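Local coordinates for protein N-glycosylase/DNA lyase (Methanocaldococcus jannaschii, PDB 3FHF) that belongs to the helix-hairpin-helix clan of DNA glycosylases and folds as a single chain built of helices and loops without any strand, at residues Tyr147-Ile152 against Ile185-Gly190; Ile133-Ala138 against Arg177-Ile182; Glu15-Ser20 against Asp201-Tyr206; Arg155-Glu160 against Tyr206-Lys211. One frame throughout, in Å; residues are numbered along the deposited sequence. Where two conformers were deposited one is given.

Interaction 1 (Tyr147-Ile152 against Ile185-Gly190); sequences YDDVAI and ILRDIG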
# COMPACT_ATOMS: atom_id res chain seq x y z
N TYR A 147 -0.86 -9.28 -4.16
CA TYR A 147 0.49 -9.79 -4.01
C TYR A 147 0.92 -9.77 -2.55
O TYR A 147 0.59 -8.84 -1.81
CB TYR A 147 1.44 -9.01 -4.93
CG TYR A 147 1.11 -9.25 -6.39
CD1 TYR A 147 1.54 -10.42 -7.05
CD2 TYR A 147 0.30 -8.36 -7.10
CE1 TYR A 147 1.16 -10.69 -8.37
CE2 TYR A 147 -0.08 -8.62 -8.42
CZ TYR A 147 0.35 -9.78 -9.05
OH TYR A 147 -0.04 -10.03 -10.34
N ASP A 148 1.64 -10.80 -2.12
CA ASP A 148 2.00 -10.91 -0.72
C ASP A 148 3.41 -10.62 -0.25
O ASP A 148 3.64 -10.58 0.96
CB ASP A 148 1.66 -12.32 -0.22
CG ASP A 148 0.19 -12.65 -0.38
OD1 ASP A 148 -0.67 -11.87 0.10
OD2 ASP A 148 -0.10 -13.70 -0.99
N ASP A 149 4.35 -10.41 -1.17
CA ASP A 149 5.73 -10.21 -0.75
C ASP A 149 6.34 -8.82 -0.95
O ASP A 149 7.54 -8.71 -1.22
CB ASP A 149 6.60 -11.29 -1.41
CG ASP A 149 7.96 -11.45 -0.73
OD1 ASP A 149 8.04 -11.31 0.51
OD2 ASP A 149 8.96 -11.74 -1.43
N VAL A 150 5.54 -7.77 -0.83
CA VAL A 150 6.04 -6.41 -0.94
C VAL A 150 5.59 -5.60 0.28
O VAL A 150 4.41 -5.63 0.67
CB VAL A 150 5.57 -5.68 -2.22
CG1 VAL A 150 6.20 -6.32 -3.44
CG2 VAL A 150 4.05 -5.72 -2.32
N ALA A 151 6.54 -4.90 0.88
CA ALA A 151 6.25 -4.08 2.05
C ALA A 151 5.83 -2.69 1.62
O ALA A 151 6.28 -2.18 0.59
CB ALA A 151 7.50 -3.99 2.94
N ILE A 152 4.94 -2.09 2.41
CA ILE A 152 4.45 -0.74 2.17
C ILE A 152 5.14 0.06 3.26
O ILE A 152 4.70 0.08 4.40
CB ILE A 152 2.92 -0.65 2.37
CG1 ILE A 152 2.22 -1.66 1.46
CG2 ILE A 152 2.45 0.76 2.09
CD1 ILE A 152 0.74 -1.87 1.79
N ILE A 185 14.12 -6.30 6.19
CA ILE A 185 14.06 -6.40 7.64
C ILE A 185 12.61 -6.77 8.01
O ILE A 185 12.36 -7.67 8.80
CB ILE A 185 14.43 -5.05 8.31
CG1 ILE A 185 15.89 -4.70 8.01
CG2 ILE A 185 14.22 -5.13 9.82
CD1 ILE A 185 16.28 -3.29 8.41
N LEU A 186 11.66 -6.07 7.40
CA LEU A 186 10.25 -6.34 7.66
C LEU A 186 9.91 -7.76 7.24
O LEU A 186 9.13 -8.43 7.90
CB LEU A 186 9.37 -5.35 6.89
CG LEU A 186 9.47 -3.89 7.38
CD1 LEU A 186 8.74 -2.97 6.42
CD2 LEU A 186 8.89 -3.78 8.77
N ARG A 187 10.52 -8.21 6.15
CA ARG A 187 10.29 -9.56 5.66
C ARG A 187 10.78 -10.58 6.69
O ARG A 187 10.13 -11.61 6.91
CB ARG A 187 11.00 -9.76 4.31
CG ARG A 187 10.79 -11.15 3.68
CD ARG A 187 11.41 -11.23 2.28
NE ARG A 187 10.67 -10.44 1.29
CZ ARG A 187 11.14 -9.34 0.70
NH1 ARG A 187 12.36 -8.89 0.99
NH2 ARG A 187 10.40 -8.70 -0.19
N ASP A 188 11.91 -10.30 7.34
CA ASP A 188 12.44 -11.21 8.37
C ASP A 188 11.50 -11.23 9.58
O ASP A 188 11.23 -12.29 10.15
CB ASP A 188 13.84 -10.78 8.84
CG ASP A 188 14.89 -10.89 7.75
OD1 ASP A 188 14.87 -11.88 7.00
OD2 ASP A 188 15.76 -9.99 7.66
N ILE A 189 11.02 -10.06 9.98
CA ILE A 189 10.09 -10.00 11.10
C ILE A 189 8.87 -10.85 10.74
O ILE A 189 8.39 -11.64 11.55
CB ILE A 189 9.65 -8.54 11.38
CG1 ILE A 189 10.81 -7.78 12.03
CG2 ILE A 189 8.42 -8.52 12.30
CD1 ILE A 189 10.58 -6.29 12.17
N GLY A 190 8.39 -10.68 9.51
CA GLY A 190 7.24 -11.45 9.06
C GLY A 190 7.44 -12.95 9.18
O GLY A 190 6.57 -13.67 9.65
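Leu186 and Arg187, neighbours on helix 176-192, take hold of the loop 147-152, which in this helix-hairpin-helix glycosylase fold leads from helix 135-144, the second helix of the hairpin motif, to helix 155-163. Leu186 makes the apolar part of the contact: its CD1 methyl lies 3.8 Å from Ala151 CB, and both residues are buried. Leu197, at the start of helix 197-209, packs on Leu186 as well. One position on, Arg187 supplies the polar part. Its chain runs out extended to CD and then bends (chi3 -71°), which swings the guanidinium round so that it meets Asp149 side-on, through NE and NH2. NE donates to Asp149 OD1 over 2.9 Å in an almost perfectly straight bond, reaching the carboxylate on its syn side. The two flat groups are far from coplanar, with 67° between them. The other carboxylate oxygen, OD2, forms a salt bridge with Lys120, so two cations, Arg187 and Lys120, converge on Asp149 and would probably stabilise its negative charge. Arg187 also grips the backbone: NH2 donates a 3.0 Å hydrogen bond to Asp149 O, which sits in the guanidinium plane, whereas NH2 itself is tilted out of the carbonyl plane.

Interaction 2 (Ile133-Ala138 against Arg177-Ile182); sequences IGYKEA and RKYLEI
Tyr135 and Tyr179 carry most of this meeting between the start of helix 135-144 and helix 176-192. The clearest interaction is a CH-pi contact: Tyr135 CB stands over one face of the Tyr179 ring, 3.6 Å from its centroid and 18° off the ring normal, with Tyr179 CD2 the ring atom nearest to it at 3.5 Å. Tyr179 reaches under this methylene because its CG is set anti to the backbone N (chi1 -163°), sending the ring across to the other helix. The two rings themselves meet at a slant, their centroids 5.6 Å apart.

Apolar contact extends the patch a little, Tyr135 CE2 touching Leu180 CD1 at 4.2 Å. Separately, the far end of Tyr179 slips past the backbone of the other helix in plain van der Waals contact, bringing its OH to 3.4 Å from Lys136 CA.

The polar ends are tied down outside the two segments. Tyr135 OH bonds to Arg176 NH1; Tyr179 OH, on a buried residue, is hydrogen-bonded to Ala151 O and Ile153 N in the loop that follows helix 135-144. Within 133-138, Glu137 OE2 folds back to accept from Gly134 N at 2.8 Å, the half of a capping box that an N-cap glycine still allows.

Helix 119-129, which touches Tyr135 through Arg123 and Val127, the Gly-containing hairpin and helix 135-144 together make the helix-hairpin-helix motif of this clan, and here helix 176-192 packs against the start of its second helix.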
# COMPACT_ATOMS: atom_id res chain seq x y z
N ILE A 133 3.72 7.63 -8.68
CA ILE A 133 3.88 6.31 -8.07
C ILE A 133 5.33 6.03 -7.70
O ILE A 133 6.16 5.82 -8.59
CB ILE A 133 3.44 5.17 -9.03
CG1 ILE A 133 1.96 5.30 -9.38
CG2 ILE A 133 3.74 3.81 -8.39
CD1 ILE A 133 1.02 4.95 -8.26
N GLY A 134 5.63 6.02 -6.41
CA GLY A 134 6.97 5.71 -5.95
C GLY A 134 6.98 4.27 -5.44
O GLY A 134 5.98 3.56 -5.62
N TYR A 135 8.07 3.82 -4.82
CA TYR A 135 8.11 2.45 -4.33
C TYR A 135 7.04 2.14 -3.29
O TYR A 135 6.49 1.03 -3.27
CB TYR A 135 9.50 2.08 -3.77
CG TYR A 135 10.41 1.53 -4.84
CD1 TYR A 135 11.13 2.37 -5.68
CD2 TYR A 135 10.47 0.15 -5.09
CE1 TYR A 135 11.88 1.87 -6.75
CE2 TYR A 135 11.21 -0.36 -6.16
CZ TYR A 135 11.91 0.51 -6.98
OH TYR A 135 12.61 0.01 -8.06
N LYS A 136 6.72 3.12 -2.45
CA LYS A 136 5.69 2.90 -1.44
C LYS A 136 4.32 2.73 -2.09
O LYS A 136 3.58 1.81 -1.74
CB LYS A 136 5.65 4.06 -0.44
CG LYS A 136 4.64 3.89 0.70
CD LYS A 136 3.20 4.16 0.27
CE LYS A 136 2.26 4.21 1.46
NZ LYS A 136 0.85 4.37 1.04
N GLU A 137 3.99 3.61 -3.03
CA GLU A 137 2.70 3.55 -3.71
C GLU A 137 2.53 2.31 -4.57
O GLU A 137 1.44 1.74 -4.64
CB GLU A 137 2.48 4.79 -4.58
CG GLU A 137 2.27 6.07 -3.80
CD GLU A 137 3.56 6.70 -3.32
OE1 GLU A 137 3.49 7.65 -2.52
OE2 GLU A 137 4.65 6.26 -3.75
N ALA A 138 3.61 1.90 -5.23
CA ALA A 138 3.60 0.72 -6.09
C ALA A 138 3.38 -0.53 -5.24
O ALA A 138 2.62 -1.43 -5.62
CB ALA A 138 4.93 0.62 -6.84
N ARG A 177 17.37 1.15 -3.60
CA ARG A 177 18.29 0.41 -2.74
C ARG A 177 17.88 0.41 -1.28
O ARG A 177 17.92 -0.63 -0.62
CB ARG A 177 19.69 1.00 -2.86
CG ARG A 177 20.72 0.34 -1.95
CD ARG A 177 21.99 1.18 -1.87
NE ARG A 177 21.71 2.53 -1.39
CZ ARG A 177 21.24 2.82 -0.19
NH1 ARG A 177 21.00 1.85 0.69
NH2 ARG A 177 21.00 4.08 0.14
N LYS A 178 17.50 1.57 -0.76
CA LYS A 178 17.11 1.69 0.64
C LYS A 178 15.76 1.04 0.91
O LYS A 178 15.53 0.47 1.97
CB LYS A 178 17.07 3.16 1.06
CG LYS A 178 16.87 3.38 2.55
CD LYS A 178 18.02 2.79 3.35
CE LYS A 178 17.86 3.05 4.85
NZ LYS A 178 19.00 2.50 5.65
N TYR A 179 14.86 1.14 -0.06
CA TYR A 179 13.53 0.57 0.11
C TYR A 179 13.63 -0.94 0.23
O TYR A 179 13.06 -1.53 1.15
CB TYR A 179 12.63 0.96 -1.07
CG TYR A 179 11.15 0.76 -0.78
CD1 TYR A 179 10.57 -0.50 -0.83
CD2 TYR A 179 10.35 1.84 -0.40
CE1 TYR A 179 9.21 -0.69 -0.52
CE2 TYR A 179 9.00 1.67 -0.09
CZ TYR A 179 8.43 0.40 -0.15
OH TYR A 179 7.09 0.23 0.16
N LEU A 180 14.37 -1.57 -0.68
CA LEU A 180 14.53 -3.02 -0.66
C LEU A 180 15.25 -3.47 0.59
O LEU A 180 15.01 -4.57 1.09
CB LEU A 180 15.32 -3.49 -1.89
CG LEU A 180 14.58 -3.57 -3.23
CD1 LEU A 180 14.03 -2.21 -3.59
CD2 LEU A 180 15.54 -4.07 -4.31
N GLU A 181 16.15 -2.63 1.09
CA GLU A 181 16.90 -2.96 2.29
C GLU A 181 15.97 -3.00 3.50
O GLU A 181 16.00 -3.95 4.28
CB GLU A 181 18.01 -1.92 2.51
CG GLU A 181 18.83 -2.15 3.77
CD GLU A 181 19.91 -1.09 3.95
OE1 GLU A 181 20.75 -0.94 3.04
OE2 GLU A 181 19.91 -0.42 5.00
N ILE A 182 15.14 -1.97 3.65
CA ILE A 182 14.22 -1.92 4.78
C ILE A 182 13.11 -2.96 4.63
O ILE A 182 12.61 -3.49 5.61
CB ILE A 182 13.62 -0.51 4.92
CG1 ILE A 182 14.72 0.46 5.36
CG2 ILE A 182 12.48 -0.52 5.93
CD1 ILE A 182 14.27 1.88 5.53

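Interaction 3 (Glu15-Ser20 against Asp201-Tyr206); sequences EELKNS and DLYIWY
Leu17 points from near the C-terminal end of helix 5-18 into a notch between Tyr203 and Tyr206 on helix 197-209. Its CB already makes contact, lying at the edge of the Tyr203 ring and in its plane, 3.8 Å from CE2. With CG anti to the carbonyl carbon (chi1 -68°), the branch then runs alongside Tyr203 in the opposite sense, and the two methyls share out the tyrosines. CD1 takes the middle, 3.9 Å from Tyr206 CD1 and 4.0 Å from Tyr203 CD2. CD2 turns wholly to the other ring, where Tyr206 CE1 is 3.7 Å away. Helix 22-34 backs both rings, with Lys23 and Ile26 touching Tyr203 and Ile22 touching Tyr206. Here the first helix of the all-helical fold packs against the last, more than 180 residues later in sequence. Next along, Lys18 lays its CG 3.6 Å from Tyr203 OH, its chain crossing the tyrosine at roughly a right angle. The chain then bends away, and NZ reaches Glu15 OE1 in a 3.2 Å salt bridge and also bonds to Val193 O. Leu17 O accepts from both the backbone N and OG of Ser20, OG at 2.6 Å; the same OG caps Ile22 N at the start of helix 22-34.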
# COMPACT_ATOMS: atom_id res chain seq x y z
N GLU A 15 1.65 -12.75 17.91
CA GLU A 15 1.22 -14.14 18.06
C GLU A 15 -0.09 -14.15 18.83
O GLU A 15 -0.94 -15.02 18.63
CB GLU A 15 2.27 -14.96 18.81
CG GLU A 15 3.57 -15.18 18.05
CD GLU A 15 3.41 -16.08 16.83
OE1 GLU A 15 2.30 -16.62 16.62
OE2 GLU A 15 4.40 -16.25 16.08
N GLU A 16 -0.25 -13.19 19.73
CA GLU A 16 -1.48 -13.08 20.51
C GLU A 16 -2.64 -12.69 19.58
O GLU A 16 -3.74 -13.24 19.68
CB GLU A 16 -1.29 -12.02 21.59
CG GLU A 16 -1.71 -12.48 22.97
CD GLU A 16 -0.98 -11.73 24.08
OE1 GLU A 16 -1.19 -10.50 24.21
OE2 GLU A 16 -0.19 -12.37 24.81
N LEU A 17 -2.38 -11.76 18.68
CA LEU A 17 -3.41 -11.32 17.74
C LEU A 17 -3.80 -12.46 16.80
O LEU A 17 -4.98 -12.62 16.46
CB LEU A 17 -2.92 -10.12 16.94
CG LEU A 17 -2.73 -8.81 17.73
CD1 LEU A 17 -2.19 -7.74 16.78
CD2 LEU A 17 -4.05 -8.37 18.35
N LYS A 18 -2.81 -13.25 16.39
CA LYS A 18 -3.07 -14.38 15.50
C LYS A 18 -3.97 -15.41 16.18
O LYS A 18 -4.66 -16.18 15.51
CB LYS A 18 -1.75 -15.03 15.07
CG LYS A 18 -0.98 -14.23 14.02
CD LYS A 18 0.40 -14.81 13.77
CE LYS A 18 0.34 -16.29 13.43
NZ LYS A 18 1.69 -16.92 13.46
N ASN A 19 -3.95 -15.41 17.51
CA ASN A 19 -4.78 -16.34 18.29
C ASN A 19 -6.07 -15.66 18.77
O ASN A 19 -6.65 -16.07 19.77
CB ASN A 19 -4.01 -16.87 19.50
CG ASN A 19 -2.91 -17.84 19.11
OD1 ASN A 19 -3.16 -18.83 18.42
ND2 ASN A 19 -1.69 -17.56 19.56
N SER A 20 -6.50 -14.63 18.06
CA SER A 20 -7.72 -13.91 18.42
C SER A 20 -8.62 -13.80 17.19
O SER A 20 -8.27 -14.26 16.11
CB SER A 20 -7.37 -12.51 18.91
OG SER A 20 -6.95 -11.68 17.84
N ASP A 201 1.61 -6.10 7.34
CA ASP A 201 1.25 -4.70 7.22
C ASP A 201 -0.04 -4.38 7.96
O ASP A 201 -0.14 -3.36 8.65
CB ASP A 201 1.11 -4.30 5.75
CG ASP A 201 0.64 -2.87 5.58
OD1 ASP A 201 -0.58 -2.66 5.41
OD2 ASP A 201 1.50 -1.96 5.63
N LEU A 202 -1.05 -5.24 7.81
CA LEU A 202 -2.33 -5.04 8.48
C LEU A 202 -2.24 -5.29 9.99
O LEU A 202 -2.90 -4.60 10.77
CB LEU A 202 -3.41 -5.92 7.84
CG LEU A 202 -3.69 -5.59 6.36
CD1 LEU A 202 -4.80 -6.49 5.80
CD2 LEU A 202 -4.11 -4.12 6.24
N TYR A 203 -1.42 -6.25 10.42
CA TYR A 203 -1.27 -6.50 11.85
C TYR A 203 -0.61 -5.28 12.49
O TYR A 203 -0.99 -4.86 13.58
CB TYR A 203 -0.41 -7.74 12.13
CG TYR A 203 -1.19 -9.04 12.08
CD1 TYR A 203 -1.47 -9.66 10.86
CD2 TYR A 203 -1.67 -9.63 13.25
CE1 TYR A 203 -2.20 -10.84 10.81
CE2 TYR A 203 -2.41 -10.81 13.21
CZ TYR A 203 -2.66 -11.41 11.98
OH TYR A 203 -3.39 -12.58 11.94
N ILE A 204 0.38 -4.72 11.81
CA ILE A 204 1.07 -3.54 12.32
C ILE A 204 0.12 -2.35 12.41
O ILE A 204 0.11 -1.64 13.42
CB ILE A 204 2.29 -3.19 11.44
CG1 ILE A 204 3.35 -4.28 11.61
CG2 ILE A 204 2.83 -1.81 11.82
CD1 ILE A 204 4.63 -4.05 10.82
N TRP A 205 -0.69 -2.13 11.38
CA TRP A 205 -1.63 -1.02 11.41
C TRP A 205 -2.66 -1.25 12.51
O TRP A 205 -3.06 -0.32 13.21
CB TRP A 205 -2.35 -0.83 10.07
CG TRP A 205 -1.66 0.15 9.17
CD1 TRP A 205 -0.95 -0.13 8.03
CD2 TRP A 205 -1.59 1.57 9.34
NE1 TRP A 205 -0.44 1.03 7.50
CE2 TRP A 205 -0.82 2.09 8.28
CE3 TRP A 205 -2.11 2.45 10.30
CZ2 TRP A 205 -0.56 3.46 8.14
CZ3 TRP A 205 -1.85 3.82 10.16
CH2 TRP A 205 -1.08 4.30 9.09
N TYR A 206 -3.09 -2.50 12.69
CA TYR A 206 -4.07 -2.78 13.72
C TYR A 206 -3.52 -2.45 15.10
O TYR A 206 -4.24 -1.93 15.95
CB TYR A 206 -4.53 -4.23 13.68
CG TYR A 206 -5.46 -4.56 14.82
CD1 TYR A 206 -4.96 -5.11 16.00
CD2 TYR A 206 -6.81 -4.27 14.75
CE1 TYR A 206 -5.81 -5.36 17.08
CE2 TYR A 206 -7.66 -4.51 15.82
CZ TYR A 206 -7.15 -5.06 16.98
OH TYR A 206 -7.99 -5.29 18.04

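Interaction 4 (Arg155-Glu160 against Tyr206-Lys211); sequences RHILRE and YLRTGK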
# COMPACT_ATOMS: atom_id res chain seq x y z
N ARG A 155 5.70 6.53 6.42
CA ARG A 155 6.39 7.34 7.40
C ARG A 155 6.18 6.88 8.85
O ARG A 155 6.98 7.20 9.73
CB ARG A 155 5.97 8.81 7.27
CG ARG A 155 4.52 9.11 7.61
CD ARG A 155 4.21 10.60 7.40
NE ARG A 155 2.88 10.99 7.87
CZ ARG A 155 1.73 10.54 7.35
NH1 ARG A 155 1.74 9.68 6.34
NH2 ARG A 155 0.57 10.96 7.85
N HIS A 156 5.11 6.13 9.10
CA HIS A 156 4.85 5.68 10.46
C HIS A 156 5.71 4.46 10.81
O HIS A 156 6.27 4.39 11.91
CB HIS A 156 3.36 5.37 10.65
CG HIS A 156 2.48 6.53 10.31
ND1 HIS A 156 2.52 7.72 11.00
CD2 HIS A 156 1.62 6.72 9.28
CE1 HIS A 156 1.72 8.60 10.42
NE2 HIS A 156 1.16 8.02 9.37
N ILE A 157 5.82 3.51 9.89
CA ILE A 157 6.64 2.35 10.18
C ILE A 157 8.10 2.79 10.24
O ILE A 157 8.87 2.25 11.02
CB ILE A 157 6.47 1.24 9.11
CG1 ILE A 157 7.25 -0.01 9.52
CG2 ILE A 157 6.97 1.72 7.76
CD1 ILE A 157 6.83 -0.58 10.86
N LEU A 158 8.48 3.78 9.43
CA LEU A 158 9.86 4.26 9.44
C LEU A 158 10.19 4.84 10.81
O LEU A 158 11.28 4.62 11.34
CB LEU A 158 10.10 5.30 8.34
CG LEU A 158 10.13 4.75 6.92
CD1 LEU A 158 10.31 5.88 5.92
CD2 LEU A 158 11.26 3.73 6.79
N ARG A 159 9.25 5.56 11.40
CA ARG A 159 9.49 6.13 12.72
C ARG A 159 9.60 5.02 13.76
O ARG A 159 10.45 5.09 14.66
CB ARG A 159 8.38 7.10 13.12
CG ARG A 159 8.50 7.58 14.56
CD ARG A 159 7.59 8.75 14.85
NE ARG A 159 8.02 9.96 14.15
CZ ARG A 159 9.09 10.68 14.48
NH1 ARG A 159 9.85 10.33 15.51
NH2 ARG A 159 9.39 11.77 13.78
N GLU A 160 8.74 4.02 13.66
CA GLU A 160 8.76 2.92 14.63
C GLU A 160 10.07 2.15 14.51
O GLU A 160 10.68 1.80 15.52
CB GLU A 160 7.54 2.01 14.42
CG GLU A 160 6.23 2.80 14.44
CD GLU A 160 4.98 1.94 14.33
OE1 GLU A 160 5.01 0.90 13.63
OE2 GLU A 160 3.95 2.31 14.93
N TYR A 206 -3.09 -2.50 12.69
CA TYR A 206 -4.07 -2.78 13.72
C TYR A 206 -3.52 -2.45 15.10
O TYR A 206 -4.24 -1.93 15.95
CB TYR A 206 -4.53 -4.23 13.68
CG TYR A 206 -5.46 -4.56 14.82
CD1 TYR A 206 -4.96 -5.11 16.00
CD2 TYR A 206 -6.81 -4.27 14.75
CE1 TYR A 206 -5.81 -5.36 17.08
CE2 TYR A 206 -7.66 -4.51 15.82
CZ TYR A 206 -7.15 -5.06 16.98
OH TYR A 206 -7.99 -5.29 18.04
N LEU A 207 -2.25 -2.76 15.32
CA LEU A 207 -1.61 -2.48 16.60
C LEU A 207 -1.52 -0.97 16.84
O LEU A 207 -1.56 -0.51 17.97
CB LEU A 207 -0.19 -3.06 16.63
CG LEU A 207 -0.08 -4.56 16.88
CD1 LEU A 207 1.35 -5.02 16.63
CD2 LEU A 207 -0.50 -4.86 18.31
N ARG A 208 -1.42 -0.22 15.75
CA ARG A 208 -1.30 1.23 15.83
C ARG A 208 -2.65 1.97 15.93
O ARG A 208 -2.74 3.01 16.58
CB ARG A 208 -0.54 1.73 14.60
CG ARG A 208 -0.01 3.15 14.69
CD ARG A 208 0.65 3.55 13.36
NE ARG A 208 1.85 2.77 13.07
CZ ARG A 208 2.13 2.22 11.89
NH1 ARG A 208 1.29 2.36 10.88
NH2 ARG A 208 3.25 1.54 11.72
N THR A 209 -3.68 1.42 15.32
CA THR A 209 -4.97 2.09 15.30
C THR A 209 -6.19 1.29 15.74
O THR A 209 -7.24 1.87 16.01
CB THR A 209 -5.27 2.61 13.89
OG1 THR A 209 -5.44 1.50 13.00
CG2 THR A 209 -4.11 3.49 13.38
N GLY A 210 -6.07 -0.03 15.80
CA GLY A 210 -7.21 -0.84 16.20
C GLY A 210 -8.17 -1.01 15.04
O GLY A 210 -9.28 -1.52 15.20
N LYS A 211 -7.75 -0.59 13.85
CA LYS A 211 -8.60 -0.72 12.67
C LYS A 211 -7.94 -1.55 11.58
O LYS A 211 -6.73 -1.73 11.58
CB LYS A 211 -8.96 0.67 12.11
CG LYS A 211 -9.57 1.59 13.14
CD LYS A 211 -10.41 2.68 12.51
CE LYS A 211 -9.60 3.63 11.65
NZ LYS A 211 -10.47 4.75 11.16
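Arg208 reaches from helix 197-209 to Glu160 and His156 and presents a different side of its guanidinium to each. Toward Glu160 it turns an edge: NH2 donates to OE1 at 2.7 Å and NE to OE2 at 2.8 Å, two nearly straight bonds, one to each oxygen. Both acceptors lie in the guanidinium plane, yet the carboxylate is rolled relative to it by 58°, so the nitrogens come in from above the carboxylate plane. Toward His156 the guanidinium turns a face: CB sits over its centre, 3.6 Å from Arg208 CZ. The bend at chi3 (-65°) brings NE and NH2 together round to the acid, and the paired bonds hold the group against rotation while His156 CB covers one face. In the fold, this ties helix 155-163, which follows the hairpin motif and its loop, to the end of the C-terminal helix. Trp205, one turn before Arg208, adds a cation-pi contact to the same charge. Arg155 CG lies over the middle of one face of the His156 ring, and His156 NE2 lies over the face of the Arg155 guanidinium. Just past Arg208 the helix runs out: Gly210 takes positive phi, and Thr209 OG1 accepts from Lys211 N at 3.2 Å, closing an ST turn; the hydroxyl also bonds back to Trp205 O.

Overall arrangement
Interactions 1 and 2 both use helix 176-192, and interactions 3 and 4 both use helix 197-209, which follows it in the chain. The first two have centres about 12 Å apart and are joined by the 2.6 Å hydrogen bond between Tyr179 OH and Ala151 O. The second two, also about 12 Å apart between centres, share Tyr206 and touch where Trp205 CH2 comes 3.6 Å from His156 CD2. Links between the pairs are packing contacts: Ile182 CD1 lies 3.7 Å from Leu158 CD2, joining interactions 2 and 4, and Ile152 CB lies 3.8 Å from Asp201 OD2, joining 1 and 3. Interactions 2 and 3 are farthest apart, about 23 Å between centres, and do not touch.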